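Local coordinates for protein pyridoxine 4-oxidase (Mesorhizobium loti, PDB 4HA6) that oxidises the 4-hydroxymethyl group of pyridoxine to the aldehyde pyridoxal with molecular oxygen, as an FAD-dependent member of the GMC oxidoreductase family, at residues Leu153-Leu164 against Thr407-Trp417; Ala340-Pro348 against Asp435-Thr443. One frame throughout, in Å; residues are numbered along the deposited sequence. Where two conformers were deposited one is given.

Contact 1. Residues Leu153-Leu164 against Thr407-Trp417; sequences LARAFIEAGASL and TIGHRDELAGW
An apolar seam at the rim of the fold joins Leu153, Ala156, Phe157 and Ala160 of helix 152-163, with Leu164 just beyond, to the end of helix 392-409 and the irregular chain that follows it to Trp417. The backbones come close at Ala160, whose CA is 5.0 Å from Glu413 CA. Ile408 sends CG2 to Phe157 CE1 (3.6 Å) and CG1 to Leu164 CD1 (3.6 Å), so its two branches serve different residues. Leu414 CD2 touches both Leu153 CD1 (3.7 Å) and Ala156 CB (3.8 Å). At one end the Trp417 indole lies with a face against the helix: Leu153 CA stands over its five-membered ring, 4.1 Å from the centroid, in a CH-pi contact. At the other end, bends at chi2 (-68°) and chi3 (-62°) bring the Arg411 guanidinium against the Leu164 isobutyl group, CD2 over one face, 3.6 Å from NH1. Arg411 NE forms a salt bridge with Glu413 OE2 (3.3 Å). Beneath the seam runs the antiparallel sheet: Phe157 packs on Val335 and Cys337 of strand 333-338, Ile408 on Met320 of strand 314-320, and both Leu153 and Trp417 on Tyr356 of strand 355-362.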
# COMPACT_ATOMS: atom_id res chain seq x y z
N LEU A 153 19.65 17.65 -3.10
CA LEU A 153 18.30 18.18 -3.37
C LEU A 153 17.33 17.91 -2.22
O LEU A 153 16.61 18.81 -1.78
CB LEU A 153 17.73 17.59 -4.68
CG LEU A 153 16.29 17.98 -5.06
CD1 LEU A 153 16.04 19.49 -4.96
CD2 LEU A 153 15.94 17.50 -6.47
N ALA A 154 17.30 16.66 -1.75
CA ALA A 154 16.41 16.29 -0.64
C ALA A 154 16.78 17.01 0.65
O ALA A 154 15.90 17.41 1.43
CB ALA A 154 16.40 14.79 -0.43
N ARG A 155 18.08 17.18 0.90
CA ARG A 155 18.48 17.90 2.10
C ARG A 155 18.04 19.35 2.03
O ARG A 155 17.70 19.97 3.05
CB ARG A 155 19.99 17.80 2.34
CG ARG A 155 20.45 16.42 2.77
CD ARG A 155 21.94 16.41 3.11
NE ARG A 155 22.72 15.67 2.11
CZ ARG A 155 23.49 16.25 1.20
NH1 ARG A 155 23.59 17.58 1.15
NH2 ARG A 155 24.17 15.50 0.33
N ALA A 156 18.06 19.90 0.83
CA ALA A 156 17.67 21.29 0.62
C ALA A 156 16.15 21.41 0.84
O ALA A 156 15.66 22.40 1.41
CB ALA A 156 18.04 21.72 -0.77
N PHE A 157 15.42 20.39 0.40
CA PHE A 157 13.98 20.35 0.57
C PHE A 157 13.67 20.29 2.06
O PHE A 157 12.81 21.02 2.57
CB PHE A 157 13.44 19.13 -0.15
CG PHE A 157 11.99 18.83 0.13
CD1 PHE A 157 10.99 19.56 -0.50
CD2 PHE A 157 11.64 17.79 0.98
CE1 PHE A 157 9.64 19.27 -0.27
CE2 PHE A 157 10.29 17.50 1.23
CZ PHE A 157 9.30 18.24 0.60
N ILE A 158 14.41 19.43 2.76
CA ILE A 158 14.21 19.24 4.19
C ILE A 158 14.45 20.55 4.93
O ILE A 158 13.66 20.92 5.81
CB ILE A 158 15.10 18.07 4.71
CG1 ILE A 158 14.45 16.73 4.33
CG2 ILE A 158 15.29 18.12 6.23
CD1 ILE A 158 15.32 15.53 4.60
N GLU A 159 15.51 21.27 4.56
CA GLU A 159 15.79 22.59 5.12
C GLU A 159 14.68 23.61 4.85
O GLU A 159 14.35 24.42 5.70
CB GLU A 159 17.11 23.13 4.55
CG GLU A 159 18.34 22.48 5.14
CD GLU A 159 18.46 22.74 6.63
OE1 GLU A 159 18.02 23.82 7.09
OE2 GLU A 159 18.98 21.86 7.34
N ALA A 160 14.12 23.57 3.64
CA ALA A 160 13.03 24.48 3.29
C ALA A 160 11.84 24.24 4.20
O ALA A 160 11.28 25.18 4.77
CB ALA A 160 12.64 24.30 1.82
N GLY A 161 11.44 22.97 4.34
CA GLY A 161 10.38 22.61 5.26
C GLY A 161 10.67 23.00 6.71
O GLY A 161 9.80 23.50 7.41
N ALA A 162 11.90 22.76 7.15
CA ALA A 162 12.31 23.07 8.52
C ALA A 162 12.25 24.57 8.80
O ALA A 162 11.89 24.99 9.90
CB ALA A 162 13.71 22.52 8.80
N SER A 163 12.62 25.38 7.80
CA SER A 163 12.58 26.83 7.97
C SER A 163 11.15 27.32 8.13
O SER A 163 10.90 28.35 8.76
CB SER A 163 13.24 27.53 6.78
OG SER A 163 12.46 27.40 5.60
N LEU A 164 10.20 26.56 7.58
CA LEU A 164 8.80 26.97 7.63
C LEU A 164 8.16 26.65 8.98
O LEU A 164 7.04 27.08 9.26
CB LEU A 164 8.01 26.33 6.48
CG LEU A 164 8.28 27.02 5.15
CD1 LEU A 164 7.84 26.18 3.94
CD2 LEU A 164 7.57 28.38 5.13
N THR A 407 4.81 26.78 -1.81
CA THR A 407 5.45 27.56 -0.75
C THR A 407 6.83 26.97 -0.44
O THR A 407 7.85 27.68 -0.44
CB THR A 407 4.59 27.63 0.54
OG1 THR A 407 3.34 28.28 0.25
CG2 THR A 407 5.29 28.41 1.64
N ILE A 408 6.88 25.66 -0.21
CA ILE A 408 8.15 24.98 0.04
C ILE A 408 9.06 25.11 -1.18
O ILE A 408 10.23 25.48 -1.05
CB ILE A 408 7.98 23.50 0.40
CG1 ILE A 408 7.24 23.36 1.74
CG2 ILE A 408 9.36 22.83 0.47
CD1 ILE A 408 6.75 21.96 2.03
N GLY A 409 8.53 24.81 -2.37
CA GLY A 409 9.30 24.87 -3.60
C GLY A 409 10.03 26.18 -3.87
O GLY A 409 11.12 26.17 -4.47
N HIS A 410 9.46 27.29 -3.42
CA HIS A 410 10.03 28.61 -3.72
C HIS A 410 10.86 29.18 -2.58
O HIS A 410 11.25 30.35 -2.62
CB HIS A 410 8.93 29.59 -4.11
CG HIS A 410 8.32 29.29 -5.44
ND1 HIS A 410 7.45 28.23 -5.64
CD2 HIS A 410 8.45 29.90 -6.65
CE1 HIS A 410 7.06 28.21 -6.90
NE2 HIS A 410 7.65 29.22 -7.53
N ARG A 411 11.12 28.37 -1.56
CA ARG A 411 11.95 28.83 -0.44
C ARG A 411 13.39 29.08 -0.89
O ARG A 411 13.91 28.36 -1.75
CB ARG A 411 11.95 27.80 0.70
CG ARG A 411 10.61 27.65 1.40
CD ARG A 411 10.25 28.91 2.20
NE ARG A 411 11.22 29.17 3.26
CZ ARG A 411 11.08 30.12 4.20
NH1 ARG A 411 10.00 30.90 4.22
NH2 ARG A 411 12.03 30.28 5.12
N ASP A 412 14.01 30.09 -0.29
CA ASP A 412 15.44 30.36 -0.46
C ASP A 412 16.33 29.14 -0.25
O ASP A 412 17.40 29.03 -0.85
CB ASP A 412 15.88 31.44 0.53
CG ASP A 412 15.51 32.83 0.08
OD1 ASP A 412 15.07 32.99 -1.08
OD2 ASP A 412 15.69 33.76 0.89
N GLU A 413 15.90 28.22 0.62
CA GLU A 413 16.67 27.00 0.89
C GLU A 413 16.80 26.11 -0.34
O GLU A 413 17.65 25.21 -0.36
CB GLU A 413 16.03 26.21 2.04
CG GLU A 413 16.16 26.89 3.41
CD GLU A 413 15.24 28.09 3.57
OE1 GLU A 413 15.41 28.83 4.56
OE2 GLU A 413 14.34 28.30 2.72
N LEU A 414 15.98 26.35 -1.36
CA LEU A 414 16.04 25.57 -2.61
C LEU A 414 16.55 26.41 -3.80
O LEU A 414 16.61 25.93 -4.93
CB LEU A 414 14.67 24.96 -2.93
CG LEU A 414 14.30 23.62 -2.29
CD1 LEU A 414 12.79 23.41 -2.38
CD2 LEU A 414 15.03 22.47 -2.95
N ALA A 415 16.94 27.66 -3.52
CA ALA A 415 17.44 28.58 -4.54
C ALA A 415 18.69 28.07 -5.24
O ALA A 415 18.99 28.47 -6.37
CB ALA A 415 17.70 29.93 -3.92
N GLY A 416 19.44 27.18 -4.58
CA GLY A 416 20.61 26.61 -5.21
C GLY A 416 20.24 25.63 -6.32
O GLY A 416 21.03 25.37 -7.24
N TRP A 417 19.02 25.08 -6.24
CA TRP A 417 18.61 24.06 -7.21
C TRP A 417 17.60 24.58 -8.23
O TRP A 417 17.58 24.11 -9.37
CB TRP A 417 18.02 22.84 -6.48
CG TRP A 417 19.06 22.05 -5.81
CD1 TRP A 417 19.46 22.15 -4.50
CD2 TRP A 417 19.88 21.04 -6.40
NE1 TRP A 417 20.48 21.26 -4.25
CE2 TRP A 417 20.75 20.57 -5.41
CE3 TRP A 417 19.95 20.50 -7.69
CZ2 TRP A 417 21.69 19.57 -5.66
CZ3 TRP A 417 20.88 19.51 -7.93
CH2 TRP A 417 21.73 19.05 -6.93

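Contact 2. Residues Ala340-Pro348 against Asp435-Thr443; sequences APIVSESFP and DFIARSVIT
Ser344 and Ser346 meet the last turn of helix 430-440 from a type I beta turn, Ser344 to Phe347, in the long connection between strands 333-338 and 355-362 of the antiparallel sheet. The hydrogen bonds converge on one acceptor. Ser344 OG donates to Arg439 O (2.9 Å) and Ser346 OG donates to the same oxygen (2.7 Å), so two hydroxyls grip a carbonyl near the helix C-terminus. Ser344 OG also accepts from Ser346 N, an ST turn; its chi1 of 72° sets OG between the backbone N and carbonyl carbon, where it can serve both bonds.

The aromatic contacts lie beside this polar patch. Phe347 points CZ at Phe436 CE2 (3.5 Å), the two ring planes inclined at 40°, and its edge meets Ser440 CB. Arg439 NH2 also lies near the plane of the Phe347 ring at its edge, with the guanidinium turned 60° to the ring; Asp435 OD2 holds the other terminal nitrogen, NH1, in a salt bridge one helical turn back.

Apolar aliphatic packing continues along strand 441-443, where Ile442 CG2 rests on Ser344 CB (3.8 Å) and CD1 looks toward Ile342 CG2. The nearest atoms of the Ile442 side chain and bound pyridoxamine are about 5 Å apart, consistent with this end lying just behind the ligand pocket. Arg71 ties the surroundings together, in a salt bridge with Glu345 and hydrogen bonded to Ala438 O and Val441 O. Ser440 CB lies over the rim of one Phe436 face, 4.1 Å above the plane, while Phe347 CE1 reaches it from the other segment (3.8 Å).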
# COMPACT_ATOMS: atom_id res chain seq x y z
N ALA A 340 13.59 12.66 -9.21
CA ALA A 340 13.26 12.50 -10.63
C ALA A 340 12.14 13.45 -11.06
O ALA A 340 11.18 13.67 -10.32
CB ALA A 340 12.86 11.08 -10.92
N PRO A 341 12.24 14.01 -12.28
CA PRO A 341 11.26 14.97 -12.81
C PRO A 341 9.91 14.32 -13.16
O PRO A 341 9.53 14.27 -14.33
CB PRO A 341 11.94 15.51 -14.07
CG PRO A 341 12.87 14.39 -14.50
CD PRO A 341 13.36 13.77 -13.21
N ILE A 342 9.19 13.85 -12.15
CA ILE A 342 7.98 13.04 -12.34
C ILE A 342 6.72 13.84 -12.72
O ILE A 342 6.29 14.72 -11.99
CB ILE A 342 7.71 12.20 -11.06
CG1 ILE A 342 8.84 11.18 -10.86
CG2 ILE A 342 6.35 11.53 -11.13
CD1 ILE A 342 8.63 10.22 -9.70
N VAL A 343 6.13 13.53 -13.88
CA VAL A 343 4.87 14.15 -14.26
C VAL A 343 3.90 13.08 -14.75
O VAL A 343 4.32 11.98 -15.13
CB VAL A 343 5.04 15.20 -15.38
CG1 VAL A 343 6.08 16.25 -14.98
CG2 VAL A 343 5.44 14.54 -16.69
N SER A 344 2.60 13.38 -14.72
CA SER A 344 1.59 12.45 -15.25
C SER A 344 1.66 12.42 -16.77
O SER A 344 2.42 13.18 -17.38
CB SER A 344 0.18 12.88 -14.83
OG SER A 344 -0.22 14.04 -15.54
N GLU A 345 0.88 11.54 -17.40
CA GLU A 345 0.82 11.49 -18.86
C GLU A 345 0.25 12.77 -19.47
O GLU A 345 0.38 12.98 -20.68
CB GLU A 345 0.03 10.27 -19.35
CG GLU A 345 -1.48 10.47 -19.37
CD GLU A 345 -2.12 10.43 -17.98
OE1 GLU A 345 -1.41 10.19 -16.98
OE2 GLU A 345 -3.35 10.62 -17.90
N SER A 346 -0.38 13.62 -18.66
CA SER A 346 -0.93 14.88 -19.14
C SER A 346 0.12 15.93 -19.51
O SER A 346 -0.22 16.98 -20.07
CB SER A 346 -1.88 15.49 -18.10
OG SER A 346 -2.85 14.56 -17.67
N PHE A 347 1.39 15.68 -19.17
CA PHE A 347 2.45 16.64 -19.46
C PHE A 347 3.64 15.98 -20.15
O PHE A 347 3.89 14.79 -19.96
CB PHE A 347 2.92 17.31 -18.16
CG PHE A 347 1.79 17.88 -17.34
CD1 PHE A 347 1.34 17.22 -16.20
CD2 PHE A 347 1.18 19.06 -17.72
CE1 PHE A 347 0.30 17.75 -15.45
CE2 PHE A 347 0.14 19.59 -16.97
CZ PHE A 347 -0.30 18.93 -15.83
N PRO A 348 4.37 16.75 -20.98
CA PRO A 348 5.60 16.20 -21.57
C PRO A 348 6.70 16.12 -20.52
O PRO A 348 6.82 17.02 -19.69
CB PRO A 348 5.96 17.23 -22.65
CG PRO A 348 5.29 18.50 -22.20
CD PRO A 348 4.03 18.08 -21.51
N ASP A 435 -8.28 22.09 -12.03
CA ASP A 435 -8.07 21.47 -13.34
C ASP A 435 -6.66 20.93 -13.46
O ASP A 435 -6.44 19.80 -13.93
CB ASP A 435 -8.35 22.45 -14.49
CG ASP A 435 -8.18 21.80 -15.86
OD1 ASP A 435 -8.96 20.87 -16.18
OD2 ASP A 435 -7.27 22.20 -16.62
N PHE A 436 -5.68 21.73 -13.04
CA PHE A 436 -4.32 21.25 -13.01
C PHE A 436 -4.18 20.01 -12.12
O PHE A 436 -3.54 19.02 -12.50
CB PHE A 436 -3.37 22.33 -12.53
CG PHE A 436 -1.98 21.83 -12.32
CD1 PHE A 436 -1.53 21.51 -11.05
CD2 PHE A 436 -1.12 21.66 -13.41
CE1 PHE A 436 -0.23 21.02 -10.85
CE2 PHE A 436 0.17 21.19 -13.22
CZ PHE A 436 0.62 20.86 -11.94
N ILE A 437 -4.76 20.07 -10.92
CA ILE A 437 -4.67 18.94 -9.99
C ILE A 437 -5.28 17.67 -10.61
O ILE A 437 -4.67 16.60 -10.59
CB ILE A 437 -5.31 19.29 -8.63
CG1 ILE A 437 -4.48 20.36 -7.92
CG2 ILE A 437 -5.45 18.05 -7.75
CD1 ILE A 437 -5.20 21.01 -6.72
N ALA A 438 -6.47 17.82 -11.20
CA ALA A 438 -7.19 16.70 -11.84
C ALA A 438 -6.38 16.08 -12.99
O ALA A 438 -6.43 14.86 -13.23
CB ALA A 438 -8.56 17.18 -12.34
N ARG A 439 -5.63 16.92 -13.69
CA ARG A 439 -4.81 16.47 -14.81
C ARG A 439 -3.51 15.83 -14.34
O ARG A 439 -2.94 14.97 -15.03
CB ARG A 439 -4.51 17.65 -15.75
CG ARG A 439 -5.61 17.95 -16.79
CD ARG A 439 -5.60 19.43 -17.26
NE ARG A 439 -4.26 19.93 -17.57
CZ ARG A 439 -3.79 21.13 -17.22
NH1 ARG A 439 -4.54 21.99 -16.52
NH2 ARG A 439 -2.56 21.49 -17.55
N SER A 440 -3.05 16.23 -13.15
CA SER A 440 -1.72 15.84 -12.67
C SER A 440 -1.68 14.64 -11.70
O SER A 440 -0.65 13.95 -11.60
CB SER A 440 -1.03 17.04 -12.00
OG SER A 440 -1.66 17.35 -10.77
N VAL A 441 -2.77 14.40 -10.97
CA VAL A 441 -2.74 13.34 -9.96
C VAL A 441 -2.50 11.95 -10.55
O VAL A 441 -3.05 11.60 -11.61
CB VAL A 441 -4.00 13.33 -9.05
CG1 VAL A 441 -4.02 14.55 -8.11
CG2 VAL A 441 -5.29 13.27 -9.88
N ILE A 442 -1.68 11.15 -9.87
CA ILE A 442 -1.50 9.74 -10.20
C ILE A 442 -1.68 8.92 -8.93
O ILE A 442 -1.65 9.49 -7.84
CB ILE A 442 -0.10 9.48 -10.78
CG1 ILE A 442 0.97 10.02 -9.83
CG2 ILE A 442 0.05 10.11 -12.17
CD1 ILE A 442 2.37 9.90 -10.40
N THR A 443 -1.84 7.59 -9.05
CA THR A 443 -1.95 6.74 -7.86
C THR A 443 -0.65 6.68 -7.05
O THR A 443 0.46 6.63 -7.62
CB THR A 443 -2.41 5.29 -8.21
OG1 THR A 443 -2.40 4.48 -7.02
CG2 THR A 443 -1.51 4.64 -9.25

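How the contacts relate
Both contacts are partly buried, their centres 22 Å apart and their nearest atoms about 6 Å apart without touching. Contact 1 packs on the antiparallel sheet, whereas contact 2 includes its strand 441-443. The centre of contact 1 lies about 28 Å from the centre of the chain, away from the annotated sites; contact 2 is nearer the middle and approaches the bound pyridoxamine. Helix 392-409 connects them: its end forms part of contact 1, while its Phe398 and Leu402 pack on Ile437 from 435-443. Contact 1 buries about twice the area, 687 against 338 Å², mainly through apolar packing, aliphatic and aromatic, with charged residues at one end. Contact 2 relies more on serine hydroxyls bonded to backbone across its segments.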